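Local coordinates for autophagy-related protein 9 (PDB 7D0I) that scrambles phospholipids between membrane leaflets as a homotrimer with a solvated central pore, and so supplies membrane for the growing autophagosome, at residues 415-420 with 621-626; 348-352 with 648-653; 202-206 with 275-279; 189-194 with 282-286; 489-493 with 588-593. The protein carries 1 engineered substitution. All blocks are in the same frame, centred on the assembly; numbering follows the deposited sequence.

Contact 1 of 5, residues 415-420 with 621-626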
# COMPACT_ATOMS: atom_id res chain seq x y z
N PHE A 415 2.56 -37.50 43.28
CA PHE A 415 1.27 -37.79 42.68
C PHE A 415 0.43 -38.66 43.59
O PHE A 415 -0.79 -38.47 43.69
CB PHE A 415 1.47 -38.47 41.32
CG PHE A 415 1.94 -37.55 40.24
CD1 PHE A 415 1.60 -36.22 40.25
CD2 PHE A 415 2.71 -38.03 39.20
CE1 PHE A 415 2.03 -35.38 39.25
CE2 PHE A 415 3.14 -37.19 38.21
CZ PHE A 415 2.80 -35.87 38.23
N ILE A 416 1.05 -39.61 44.29
CA ILE A 416 0.29 -40.50 45.16
C ILE A 416 -0.25 -39.75 46.36
O ILE A 416 -1.41 -39.93 46.75
CB ILE A 416 1.16 -41.70 45.58
CG1 ILE A 416 1.48 -42.57 44.36
CG2 ILE A 416 0.47 -42.50 46.64
CD1 ILE A 416 0.26 -43.04 43.62
N VAL A 417 0.56 -38.89 46.97
CA VAL A 417 0.10 -38.12 48.13
C VAL A 417 -1.01 -37.17 47.72
O VAL A 417 -2.00 -36.99 48.45
CB VAL A 417 1.28 -37.37 48.77
CG1 VAL A 417 0.79 -36.51 49.91
CG2 VAL A 417 2.32 -38.35 49.25
N ALA A 418 -0.88 -36.53 46.56
CA ALA A 418 -1.93 -35.63 46.11
C ALA A 418 -3.21 -36.40 45.79
O ALA A 418 -4.31 -35.90 46.05
CB ALA A 418 -1.48 -34.85 44.89
N GLY A 419 -3.09 -37.60 45.24
CA GLY A 419 -4.27 -38.42 45.02
C GLY A 419 -4.95 -38.79 46.33
O GLY A 419 -6.18 -38.81 46.41
N PHE A 420 -4.16 -39.09 47.36
CA PHE A 420 -4.75 -39.41 48.65
C PHE A 420 -5.47 -38.20 49.24
O PHE A 420 -6.58 -38.34 49.77
CB PHE A 420 -3.69 -39.92 49.62
CG PHE A 420 -3.39 -41.38 49.48
CD1 PHE A 420 -4.31 -42.23 48.88
CD2 PHE A 420 -2.20 -41.91 49.94
CE1 PHE A 420 -4.04 -43.57 48.75
CE2 PHE A 420 -1.93 -43.25 49.80
CZ PHE A 420 -2.86 -44.09 49.21
N LEU A 621 -4.46 -38.78 39.13
CA LEU A 621 -3.31 -38.73 40.03
C LEU A 621 -2.88 -40.10 40.52
O LEU A 621 -1.79 -40.22 41.08
CB LEU A 621 -3.64 -37.84 41.23
CG LEU A 621 -3.82 -36.36 40.91
CD1 LEU A 621 -4.57 -35.68 42.02
CD2 LEU A 621 -2.47 -35.71 40.72
N PHE A 622 -3.70 -41.13 40.35
CA PHE A 622 -3.32 -42.47 40.76
C PHE A 622 -2.89 -43.36 39.61
O PHE A 622 -2.03 -44.23 39.80
CB PHE A 622 -4.47 -43.16 41.49
CG PHE A 622 -4.63 -42.74 42.91
CD1 PHE A 622 -3.53 -42.53 43.71
CD2 PHE A 622 -5.89 -42.57 43.46
CE1 PHE A 622 -3.67 -42.15 45.02
CE2 PHE A 622 -6.03 -42.18 44.77
CZ PHE A 622 -4.93 -41.98 45.55
N PHE A 623 -3.43 -43.18 38.41
CA PHE A 623 -3.21 -44.17 37.37
C PHE A 623 -2.55 -43.63 36.12
O PHE A 623 -1.69 -44.31 35.55
CB PHE A 623 -4.54 -44.84 37.00
CG PHE A 623 -5.25 -45.45 38.18
CD1 PHE A 623 -6.37 -44.85 38.71
CD2 PHE A 623 -4.77 -46.60 38.77
CE1 PHE A 623 -7.02 -45.41 39.79
CE2 PHE A 623 -5.40 -47.16 39.85
CZ PHE A 623 -6.53 -46.56 40.36
N THR A 624 -2.90 -42.43 35.66
CA THR A 624 -2.31 -41.91 34.44
C THR A 624 -1.11 -41.01 34.68
O THR A 624 -0.21 -40.96 33.85
CB THR A 624 -3.34 -41.15 33.61
OG1 THR A 624 -3.61 -39.89 34.25
CG2 THR A 624 -4.62 -41.94 33.51
N PHE A 625 -1.09 -40.28 35.80
CA PHE A 625 0.01 -39.34 36.03
C PHE A 625 1.30 -40.05 36.42
O PHE A 625 2.36 -39.69 35.87
CB PHE A 625 -0.39 -38.30 37.07
CG PHE A 625 -1.21 -37.17 36.52
CD1 PHE A 625 -1.52 -37.12 35.18
CD2 PHE A 625 -1.66 -36.16 37.34
CE1 PHE A 625 -2.27 -36.09 34.68
CE2 PHE A 625 -2.41 -35.13 36.84
CZ PHE A 625 -2.72 -35.09 35.51
N PRO A 626 1.32 -41.01 37.35
CA PRO A 626 2.60 -41.66 37.67
C PRO A 626 3.26 -42.30 36.46
O PRO A 626 4.48 -42.17 36.29
CB PRO A 626 2.21 -42.69 38.72
CG PRO A 626 1.02 -42.11 39.36
CD PRO A 626 0.26 -41.47 38.25
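F415, G419 and F420 of helix 412-425 meet L621, F622 and F625 toward the C-terminal end of helix 603-624, most of which is probably intramembrane: an apolar helix-helix packing without polar bonds between the two segments. The nearest CA atoms are those of G419 and L621, 5.1 Å apart.

Two CH-pi contacts are the clearest geometric evidence. CB of F625 lies over one face of the F415 ring, 3.8 Å from its centroid and close to the normal. In the same way CA of G419 lies over a face of the F622 ring, 4.0 Å from that centroid; with no CB, the glycine lets the ring lie against its CA.

The ring pairs are less regular. F415 with F625 and F420 with F622 are both oblique, with planes at 45° and 65°.

Aliphatic groups fill in between. F415 has CG anti to its carbonyl carbon (chi1 -74°), which places the ring against both L621 and F625, with CD1 4.1 Å from CD2 of L621. P626 CG approaches F415 CB, and L621 CD1 reaches A418 CB, whose side chain is about 6 Å from a bound lauryl maltose neopentyl glycol. A418 O is hydrogen-bonded to N422, which lines a pocket for this detergent. C382 of helix 373-382 also touches F415 and A418. At the F622 ring edge, in its plane, sits CD1 of I416, 3.8 Å from F622 CD1.

Contact 2 of 5, residues 348-352 with 648-653; sequences NYFIA and YVCSYA
C650, ending the second strand of the small antiparallel sheet 640-643/647-650, packs on Y349 of helix 345-355 in a cysteine sulfur-aromatic contact. Its CB lies over one face of the Y349 ring, 4.0 Å from the centroid and 15° off the normal, whereas SG stands obliquely, 4.6 Å from that centroid. With SG anti to the backbone N (chi1 -172°), the sulfur comes within 3.7 Å of A352 CB. The same sulfur accepts a hydrogen bond from Y652 N at 3.6 Å, nearly straight at 165°, which fixes it against the turn after the strand. Y652 CD2 is 3.7 Å from A352 CB, and A653 CB faces the amide of N348, 3.6 Å from its ND2.

Y349 OH is hydrogen-bonded to T640 OG1, and N348 ND2 to N469 OD1. Replacing Y349 by an alanine would probably uncover the C650 side chain and leave T640 OG1 without this partner. Around the contact, F635 of helix 629-638 touches Y349, A352, C650 and Y652, so helix 345-355 is wedged against both that helix and the sheet, while S651 packs on I641 of a neighbouring subunit.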
# COMPACT_ATOMS: atom_id res chain seq x y z
N ASN A 348 4.30 -21.20 30.88
CA ASN A 348 4.80 -21.69 29.60
C ASN A 348 5.08 -23.18 29.66
O ASN A 348 4.77 -23.91 28.71
CB ASN A 348 6.04 -20.91 29.20
CG ASN A 348 5.73 -19.51 28.76
OD1 ASN A 348 4.62 -19.23 28.34
ND2 ASN A 348 6.71 -18.63 28.86
N TYR A 349 5.67 -23.66 30.75
CA TYR A 349 5.86 -25.09 30.90
C TYR A 349 4.53 -25.82 30.95
O TYR A 349 4.41 -26.93 30.45
CB TYR A 349 6.67 -25.39 32.15
CG TYR A 349 8.14 -25.18 31.99
CD1 TYR A 349 8.91 -26.05 31.24
CD2 TYR A 349 8.77 -24.12 32.61
CE1 TYR A 349 10.25 -25.86 31.09
CE2 TYR A 349 10.12 -23.93 32.47
CZ TYR A 349 10.85 -24.80 31.72
OH TYR A 349 12.20 -24.60 31.58
N PHE A 350 3.51 -25.20 31.56
CA PHE A 350 2.20 -25.83 31.61
C PHE A 350 1.57 -25.91 30.22
O PHE A 350 1.03 -26.95 29.84
CB PHE A 350 1.29 -25.06 32.56
CG PHE A 350 0.04 -25.78 32.92
CD1 PHE A 350 -0.01 -26.60 34.02
CD2 PHE A 350 -1.10 -25.63 32.16
CE1 PHE A 350 -1.15 -27.26 34.35
CE2 PHE A 350 -2.25 -26.30 32.50
CZ PHE A 350 -2.27 -27.11 33.59
N ILE A 351 1.63 -24.82 29.46
CA ILE A 351 1.13 -24.83 28.09
C ILE A 351 1.83 -25.90 27.28
O ILE A 351 1.21 -26.60 26.47
CB ILE A 351 1.30 -23.45 27.44
CG1 ILE A 351 0.52 -22.39 28.20
CG2 ILE A 351 0.83 -23.47 26.02
CD1 ILE A 351 0.92 -21.01 27.84
N ALA A 352 3.14 -26.07 27.48
CA ALA A 352 3.90 -27.03 26.70
C ALA A 352 3.67 -28.46 27.15
O ALA A 352 3.77 -29.38 26.34
CB ALA A 352 5.38 -26.70 26.76
N TYR A 648 16.38 -19.74 32.77
CA TYR A 648 15.97 -20.97 32.11
C TYR A 648 14.48 -20.90 31.84
O TYR A 648 13.67 -20.91 32.77
CB TYR A 648 16.30 -22.19 32.96
CG TYR A 648 17.77 -22.46 33.09
CD1 TYR A 648 18.51 -22.87 32.00
CD2 TYR A 648 18.42 -22.31 34.30
CE1 TYR A 648 19.85 -23.12 32.10
CE2 TYR A 648 19.76 -22.56 34.41
CZ TYR A 648 20.47 -22.97 33.31
OH TYR A 648 21.82 -23.22 33.43
N VAL A 649 14.12 -20.85 30.56
CA VAL A 649 12.73 -20.81 30.14
C VAL A 649 12.44 -22.09 29.37
O VAL A 649 13.33 -22.87 29.06
CB VAL A 649 12.43 -19.57 29.28
CG1 VAL A 649 12.95 -18.34 29.97
CG2 VAL A 649 13.06 -19.72 27.93
N CYS A 650 11.16 -22.31 29.08
CA CYS A 650 10.78 -23.41 28.22
C CYS A 650 11.33 -23.17 26.83
O CYS A 650 11.39 -22.04 26.35
CB CYS A 650 9.26 -23.55 28.18
SG CYS A 650 8.66 -25.01 27.33
N SER A 651 11.76 -24.24 26.17
CA SER A 651 12.29 -24.10 24.82
C SER A 651 11.20 -23.86 23.79
O SER A 651 11.51 -23.49 22.66
CB SER A 651 13.08 -25.34 24.43
OG SER A 651 12.41 -26.05 23.41
N TYR A 652 9.94 -24.09 24.14
CA TYR A 652 8.85 -23.80 23.22
C TYR A 652 8.45 -22.34 23.26
O TYR A 652 7.95 -21.81 22.27
CB TYR A 652 7.63 -24.65 23.55
CG TYR A 652 7.78 -26.11 23.24
CD1 TYR A 652 7.62 -26.58 21.95
CD2 TYR A 652 8.04 -27.03 24.23
CE1 TYR A 652 7.74 -27.91 21.66
CE2 TYR A 652 8.15 -28.36 23.96
CZ TYR A 652 8.00 -28.80 22.67
OH TYR A 652 8.12 -30.14 22.38
N ALA A 653 8.66 -21.68 24.39
CA ALA A 653 8.32 -20.28 24.51
C ALA A 653 9.17 -19.41 23.60
O ALA A 653 8.73 -18.32 23.21
CB ALA A 653 8.47 -19.83 25.95

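Contact 3 of 5, residues 202-206 with 275-279; sequences IIVHR and DIPRL
R206 runs out extended from CG to NE, carrying its guanidinium across to D275, which itself points toward the R206 helix and has CG anti to its N (chi1 -171°). The result is a salt-bridge network between two nearly antiparallel helices: the segment axes make 156° and approach to 12.1 Å, a separation bridged by the long R206 side chain and by isoleucine and leucine branches.

R206 NH1 donates to D275 OD1 at 3.3 Å, staying close to the guanidinium plane but meeting the oxygen from above the carboxylate plane, 54° out of it. The other arginine, R278, bends at chi3 and folds back along its own helix, where NE gives a hydrogen bond of 2.9 Å to D275 OD2 on the syn side but tilted out of the carboxylate plane. Two guanidinium groups thus share one carboxylate, which probably offsets the closeness of R206 NH2 and R278 NH1, 3.7 Å apart. The R206 side chain is about 6 Å from a bound lauryl maltose neopentyl glycol.

The rest of the contact is mainly apolar. L279 CD1 lies over one face of the R206 guanidinium and also meets I202 CG2 at 3.6 Å. I202 also touches Y193 of helix 183-195. I203 and L279 run alongside each other in opposite senses, and I203 CD1 ends 3.9 Å from I276 CG1.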
# COMPACT_ATOMS: atom_id res chain seq x y z
N ILE A 202 -9.35 -5.63 44.84
CA ILE A 202 -8.91 -6.95 45.29
C ILE A 202 -9.58 -7.31 46.61
O ILE A 202 -10.09 -8.42 46.79
CB ILE A 202 -7.38 -7.01 45.40
CG1 ILE A 202 -6.75 -6.89 44.02
CG2 ILE A 202 -6.96 -8.31 46.01
CD1 ILE A 202 -5.27 -6.79 44.06
N ILE A 203 -9.57 -6.37 47.56
CA ILE A 203 -10.17 -6.62 48.86
C ILE A 203 -11.67 -6.83 48.72
O ILE A 203 -12.25 -7.71 49.37
CB ILE A 203 -9.85 -5.47 49.83
CG1 ILE A 203 -8.36 -5.44 50.14
CG2 ILE A 203 -10.64 -5.63 51.10
CD1 ILE A 203 -7.85 -6.71 50.76
N VAL A 204 -12.33 -6.03 47.88
CA VAL A 204 -13.77 -6.19 47.70
C VAL A 204 -14.10 -7.55 47.12
O VAL A 204 -15.04 -8.23 47.57
CB VAL A 204 -14.32 -5.05 46.83
CG1 VAL A 204 -15.75 -5.34 46.44
CG2 VAL A 204 -14.24 -3.75 47.57
N HIS A 205 -13.33 -8.00 46.12
CA HIS A 205 -13.60 -9.29 45.51
C HIS A 205 -13.38 -10.43 46.50
O HIS A 205 -14.19 -11.35 46.58
CB HIS A 205 -12.74 -9.48 44.27
CG HIS A 205 -13.30 -8.84 43.05
ND1 HIS A 205 -13.34 -7.47 42.88
CD2 HIS A 205 -13.83 -9.37 41.92
CE1 HIS A 205 -13.89 -7.19 41.71
NE2 HIS A 205 -14.19 -8.33 41.11
N ARG A 206 -12.28 -10.38 47.25
CA ARG A 206 -12.03 -11.43 48.23
C ARG A 206 -13.11 -11.45 49.31
O ARG A 206 -13.56 -12.52 49.74
CB ARG A 206 -10.66 -11.24 48.86
CG ARG A 206 -9.52 -11.35 47.87
CD ARG A 206 -8.19 -11.25 48.58
NE ARG A 206 -7.08 -11.50 47.67
CZ ARG A 206 -5.81 -11.51 48.05
NH1 ARG A 206 -5.49 -11.28 49.31
NH2 ARG A 206 -4.86 -11.75 47.16
N ASP A 275 -2.61 -12.00 53.87
CA ASP A 275 -2.05 -11.48 52.63
C ASP A 275 -2.24 -9.97 52.48
O ASP A 275 -1.51 -9.36 51.69
CB ASP A 275 -2.64 -12.21 51.43
CG ASP A 275 -1.94 -11.85 50.14
OD1 ASP A 275 -2.24 -10.79 49.56
OD2 ASP A 275 -1.08 -12.64 49.69
N ILE A 276 -3.19 -9.38 53.19
CA ILE A 276 -3.43 -7.93 53.08
C ILE A 276 -2.16 -7.08 53.13
O ILE A 276 -2.03 -6.15 52.31
CB ILE A 276 -4.44 -7.47 54.14
CG1 ILE A 276 -5.82 -8.06 53.85
CG2 ILE A 276 -4.52 -5.96 54.18
CD1 ILE A 276 -6.89 -7.60 54.80
N PRO A 277 -1.20 -7.32 54.03
CA PRO A 277 -0.02 -6.44 54.07
C PRO A 277 0.81 -6.44 52.80
O PRO A 277 1.36 -5.39 52.42
CB PRO A 277 0.78 -6.99 55.26
CG PRO A 277 -0.24 -7.60 56.13
CD PRO A 277 -1.23 -8.22 55.20
N ARG A 278 0.95 -7.59 52.14
CA ARG A 278 1.66 -7.62 50.87
C ARG A 278 0.94 -6.76 49.83
O ARG A 278 1.58 -6.07 49.03
CB ARG A 278 1.78 -9.06 50.39
CG ARG A 278 2.46 -9.21 49.06
CD ARG A 278 2.22 -10.60 48.49
NE ARG A 278 0.79 -10.89 48.34
CZ ARG A 278 0.04 -10.46 47.33
NH1 ARG A 278 -1.24 -10.78 47.28
NH2 ARG A 278 0.58 -9.71 46.38
N LEU A 279 -0.39 -6.80 49.84
CA LEU A 279 -1.16 -5.91 48.98
C LEU A 279 -0.85 -4.45 49.29
O LEU A 279 -0.76 -3.63 48.38
CB LEU A 279 -2.65 -6.17 49.15
CG LEU A 279 -3.20 -7.41 48.47
CD1 LEU A 279 -4.70 -7.46 48.66
CD2 LEU A 279 -2.86 -7.36 47.01

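Contact 4 of 5, residues 189-194 with 282-286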
# COMPACT_ATOMS: atom_id res chain seq x y z
N GLN A 189 3.64 -10.45 41.32
CA GLN A 189 2.77 -9.71 42.22
C GLN A 189 2.38 -8.37 41.63
O GLN A 189 1.24 -7.92 41.79
CB GLN A 189 3.44 -9.54 43.57
CG GLN A 189 3.48 -10.79 44.39
CD GLN A 189 4.22 -10.59 45.69
OE1 GLN A 189 4.50 -9.46 46.08
NE2 GLN A 189 4.55 -11.68 46.36
N VAL A 190 3.32 -7.70 40.96
CA VAL A 190 2.97 -6.49 40.22
C VAL A 190 1.85 -6.79 39.23
O VAL A 190 0.87 -6.04 39.13
CB VAL A 190 4.21 -5.93 39.51
CG1 VAL A 190 3.81 -4.93 38.47
CG2 VAL A 190 5.13 -5.29 40.50
N TYR A 191 1.96 -7.91 38.51
CA TYR A 191 0.96 -8.22 37.50
C TYR A 191 -0.38 -8.56 38.12
O TYR A 191 -1.42 -8.14 37.61
CB TYR A 191 1.44 -9.36 36.61
CG TYR A 191 0.44 -9.72 35.56
CD1 TYR A 191 0.24 -8.90 34.47
CD2 TYR A 191 -0.31 -10.86 35.65
CE1 TYR A 191 -0.67 -9.20 33.52
CE2 TYR A 191 -1.23 -11.18 34.70
CZ TYR A 191 -1.40 -10.34 33.64
OH TYR A 191 -2.32 -10.65 32.68
N THR A 192 -0.40 -9.33 39.20
CA THR A 192 -1.68 -9.67 39.80
C THR A 192 -2.28 -8.50 40.57
O THR A 192 -3.49 -8.50 40.81
CB THR A 192 -1.55 -10.86 40.73
OG1 THR A 192 -0.71 -10.52 41.84
CG2 THR A 192 -0.96 -12.03 39.99
N TYR A 193 -1.49 -7.51 40.95
CA TYR A 193 -2.07 -6.29 41.47
C TYR A 193 -2.64 -5.45 40.34
O TYR A 193 -3.63 -4.74 40.54
CB TYR A 193 -1.03 -5.48 42.24
CG TYR A 193 -1.60 -4.28 42.94
CD1 TYR A 193 -2.13 -4.39 44.21
CD2 TYR A 193 -1.61 -3.05 42.33
CE1 TYR A 193 -2.65 -3.30 44.85
CE2 TYR A 193 -2.13 -1.95 42.96
CZ TYR A 193 -2.65 -2.08 44.22
OH TYR A 193 -3.18 -0.99 44.85
N TYR A 194 -2.04 -5.51 39.16
CA TYR A 194 -2.63 -4.83 38.01
C TYR A 194 -3.95 -5.47 37.61
O TYR A 194 -4.97 -4.77 37.47
CB TYR A 194 -1.67 -4.85 36.83
CG TYR A 194 -2.35 -4.53 35.54
CD1 TYR A 194 -2.89 -3.29 35.32
CD2 TYR A 194 -2.45 -5.48 34.54
CE1 TYR A 194 -3.52 -2.99 34.15
CE2 TYR A 194 -3.08 -5.19 33.37
CZ TYR A 194 -3.61 -3.95 33.18
OH TYR A 194 -4.24 -3.64 32.00
N MET A 282 2.47 -3.53 47.79
CA MET A 282 2.39 -3.36 46.34
C MET A 282 1.63 -2.09 45.96
O MET A 282 1.98 -1.44 44.98
CB MET A 282 1.75 -4.59 45.71
CG MET A 282 1.80 -4.58 44.20
SD MET A 282 3.46 -4.37 43.56
CE MET A 282 4.26 -5.80 44.26
N ARG A 283 0.61 -1.72 46.73
CA ARG A 283 -0.09 -0.47 46.47
C ARG A 283 0.84 0.72 46.65
O ARG A 283 0.80 1.67 45.86
CB ARG A 283 -1.30 -0.34 47.38
CG ARG A 283 -1.96 1.01 47.32
CD ARG A 283 -3.11 1.11 48.30
NE ARG A 283 -3.66 2.46 48.35
CZ ARG A 283 -3.17 3.43 49.12
NH1 ARG A 283 -2.11 3.19 49.89
NH2 ARG A 283 -3.72 4.63 49.11
N GLU A 284 1.68 0.68 47.68
CA GLU A 284 2.67 1.74 47.86
C GLU A 284 3.64 1.78 46.69
O GLU A 284 3.95 2.85 46.17
CB GLU A 284 3.42 1.56 49.18
CG GLU A 284 2.58 1.86 50.40
CD GLU A 284 2.07 3.28 50.43
OE1 GLU A 284 2.77 4.18 49.91
OE2 GLU A 284 0.97 3.51 50.98
N PHE A 285 4.12 0.61 46.26
CA PHE A 285 5.02 0.58 45.10
C PHE A 285 4.35 1.14 43.86
O PHE A 285 5.01 1.74 43.01
CB PHE A 285 5.52 -0.83 44.84
CG PHE A 285 6.36 -0.96 43.61
CD1 PHE A 285 5.81 -1.37 42.42
CD2 PHE A 285 7.70 -0.66 43.65
CE1 PHE A 285 6.58 -1.48 41.28
CE2 PHE A 285 8.48 -0.77 42.52
CZ PHE A 285 7.91 -1.18 41.33
N TYR A 286 3.04 0.94 43.72
CA TYR A 286 2.34 1.44 42.54
C TYR A 286 2.18 2.95 42.60
O TYR A 286 2.43 3.64 41.61
CB TYR A 286 0.98 0.76 42.41
CG TYR A 286 0.94 -0.33 41.36
CD1 TYR A 286 0.46 -0.08 40.09
CD2 TYR A 286 1.41 -1.60 41.64
CE1 TYR A 286 0.44 -1.06 39.15
CE2 TYR A 286 1.39 -2.58 40.70
CZ TYR A 286 0.91 -2.31 39.46
OH TYR A 286 0.89 -3.30 38.52
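Y193 and Y286 pass each other in opposite directions, their rings tilted by 41° with centroids 4.8 Å apart: an oblique pair. CD2 of Y193 hangs over one face of the Y286 ring, offset toward its rim.

Y286 runs on beyond this ring to V190, where its OH donates to V190 O at 2.8 Å. The donor stands above the carbonyl plane, and Y194 N, making the helical bond, reaches the same oxygen from the opposite face. Two donors therefore grip this one carbonyl, and the phenol is held at the flank of helix 183-195 with V190 CG1 beside it.

This belongs to a near-perpendicular helix-helix crossing: the axes of segments 189-194 and 282-286, the first on helix 183-195 and the second on the probably cytoplasmic part of the long helix 253-289, cross at -85° and approach to 10.6 Å.

M282 lies alongside Y193, its CG 3.6 Å from Y193 CB. From there the chain bends (chi2 54°) and turns the thioether to V190, with SD 3.6 Å from V190 CG2, while CE continues to Q189 CB at 3.9 Å. Y193 crosses R283 obliquely: R283 N sits over one face of the phenol ring, and Y193 OH rests against R283 CB and CG. Y193 OH also receives a weak hydrogen bond from L199 N, and M297 touches Y193 and Y286.

Contact 5 of 5, residues 489-493 with 588-593; sequences YVSQF and HSKAVQ
Q593 lies over one face of the F493 ring: its CG is 4.1 Å from the ring centroid, and the amide stacks with that ring at an interplanar angle of 20°. One bend allows this. Q593 has CG anti to its backbone N (chi1 -168°) and the chain then turns at chi2, which lays the amide along the ring. K590 slides past the phenylalanine in the opposite sense, its CD 3.6 Å from F493 CD1, and the carbonyl of H588 sits at the ring edge, its O 3.8 Å from F493 CE1. A serine in place of F493 would probably leave the Q593 amide without its flat support, freer to turn, and K590 CD without its neighbour.

Y489 meets the same glutamine from another direction, its ring at 70° to the amide. CE2 of Y489 is 3.9 Å from Q593 CG, and the phenol oxygen rests against Q593 CA and CB.

In the next shell, Q492 N bonds to Y489 O at 3.1 Å, closing the Y489-Q492 turn, after which F493 follows. T299 of a neighbouring subunit also packs on F493. On the other side, S589 OG accepts a weak bond of 3.4 Å from A591 N. The arrangement is thus a type I beta turn, leading from helix 483-489 toward helix 496-520, docked on the segment that leads into helix 591-599, where S589 makes its weak capping bond.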
# COMPACT_ATOMS: atom_id res chain seq x y z
N TYR A 489 -20.42 -18.75 13.79
CA TYR A 489 -19.96 -19.93 13.06
C TYR A 489 -20.85 -21.13 13.33
O TYR A 489 -21.23 -21.85 12.40
CB TYR A 489 -18.52 -20.26 13.44
CG TYR A 489 -18.10 -21.63 12.98
CD1 TYR A 489 -17.87 -21.90 11.65
CD2 TYR A 489 -17.96 -22.66 13.88
CE1 TYR A 489 -17.50 -23.14 11.23
CE2 TYR A 489 -17.59 -23.91 13.47
CZ TYR A 489 -17.36 -24.14 12.15
OH TYR A 489 -16.99 -25.39 11.72
N VAL A 490 -21.20 -21.38 14.58
CA VAL A 490 -21.90 -22.62 14.89
C VAL A 490 -23.32 -22.61 14.34
O VAL A 490 -24.03 -23.62 14.41
CB VAL A 490 -21.93 -22.90 16.40
CG1 VAL A 490 -20.53 -23.14 16.91
CG2 VAL A 490 -22.57 -21.75 17.13
N SER A 491 -23.75 -21.49 13.76
CA SER A 491 -25.09 -21.39 13.22
C SER A 491 -25.14 -21.53 11.70
O SER A 491 -26.23 -21.54 11.13
CB SER A 491 -25.72 -20.05 13.61
OG SER A 491 -25.16 -19.00 12.86
N GLN A 492 -23.99 -21.66 11.05
CA GLN A 492 -23.94 -21.75 9.60
C GLN A 492 -24.23 -23.14 9.08
O GLN A 492 -23.97 -23.40 7.90
CB GLN A 492 -22.58 -21.30 9.09
CG GLN A 492 -22.16 -19.94 9.55
CD GLN A 492 -23.04 -18.86 9.03
OE1 GLN A 492 -22.81 -18.32 7.95
NE2 GLN A 492 -24.07 -18.51 9.78
N PHE A 493 -24.75 -24.04 9.90
CA PHE A 493 -24.99 -25.43 9.51
C PHE A 493 -26.45 -25.79 9.75
O PHE A 493 -26.77 -26.55 10.67
CB PHE A 493 -24.07 -26.37 10.28
CG PHE A 493 -22.63 -26.20 9.94
CD1 PHE A 493 -22.01 -27.05 9.07
CD2 PHE A 493 -21.90 -25.17 10.49
CE1 PHE A 493 -20.69 -26.88 8.76
CE2 PHE A 493 -20.59 -25.00 10.18
CZ PHE A 493 -19.98 -25.86 9.31
N HIS A 588 -15.02 -26.07 5.45
CA HIS A 588 -16.46 -26.09 5.24
C HIS A 588 -17.12 -27.29 5.88
O HIS A 588 -18.35 -27.40 5.85
CB HIS A 588 -16.75 -26.10 3.75
CG HIS A 588 -16.04 -27.20 3.02
ND1 HIS A 588 -16.32 -28.53 3.22
CD2 HIS A 588 -15.03 -27.15 2.12
CE1 HIS A 588 -15.52 -29.26 2.46
NE2 HIS A 588 -14.73 -28.45 1.78
N SER A 589 -16.34 -28.19 6.46
CA SER A 589 -16.83 -29.52 6.77
C SER A 589 -17.77 -29.49 7.97
O SER A 589 -17.90 -28.49 8.67
CB SER A 589 -15.66 -30.46 7.05
OG SER A 589 -16.08 -31.81 7.06
N LYS A 590 -18.45 -30.61 8.17
CA LYS A 590 -19.26 -30.82 9.36
C LYS A 590 -18.47 -31.47 10.48
O LYS A 590 -18.77 -31.25 11.65
CB LYS A 590 -20.47 -31.68 9.01
CG LYS A 590 -21.51 -31.78 10.10
CD LYS A 590 -22.19 -30.45 10.32
CE LYS A 590 -23.27 -30.59 11.37
NZ LYS A 590 -24.14 -31.76 11.08
N ALA A 591 -17.46 -32.27 10.14
CA ALA A 591 -16.59 -32.84 11.16
C ALA A 591 -15.80 -31.76 11.87
O ALA A 591 -15.58 -31.83 13.09
CB ALA A 591 -15.65 -33.87 10.53
N VAL A 592 -15.35 -30.75 11.13
CA VAL A 592 -14.68 -29.61 11.75
C VAL A 592 -15.61 -28.92 12.73
O VAL A 592 -15.19 -28.49 13.80
CB VAL A 592 -14.17 -28.65 10.67
CG1 VAL A 592 -13.78 -27.34 11.29
CG2 VAL A 592 -13.00 -29.25 9.96
N GLN A 593 -16.89 -28.82 12.38
CA GLN A 593 -17.83 -28.19 13.29
C GLN A 593 -18.08 -29.05 14.51
O GLN A 593 -18.26 -28.54 15.62
CB GLN A 593 -19.14 -27.88 12.58
CG GLN A 593 -20.04 -26.97 13.37
CD GLN A 593 -21.38 -27.59 13.64
OE1 GLN A 593 -21.60 -28.77 13.35
NE2 GLN A 593 -22.29 -26.82 14.22

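Along the chain the contacts form two groups. Contact 4 encloses contact 3, and both use helix 253-289; their centres are about 11 Å apart and they touch, R278 meeting Q189 and I202 meeting Y193, so consecutive helices 183-195 and 198-223 are fastened to one long helix. Later, contact 2 encloses contact 1, which encloses contact 5. Contacts 1 and 2 have centres about 23 Å apart and nearest atoms about 8 Å apart. Contact 5 is remote, about 45 Å from contact 3 between centres and across the chain's centre. Contacts 3 and 4 thus fasten the N-terminal helices together, while contacts 1, 2 and 5 bring later parts of the chain back on each other; contacts 2, 3 and 5 also border neighbouring subunits.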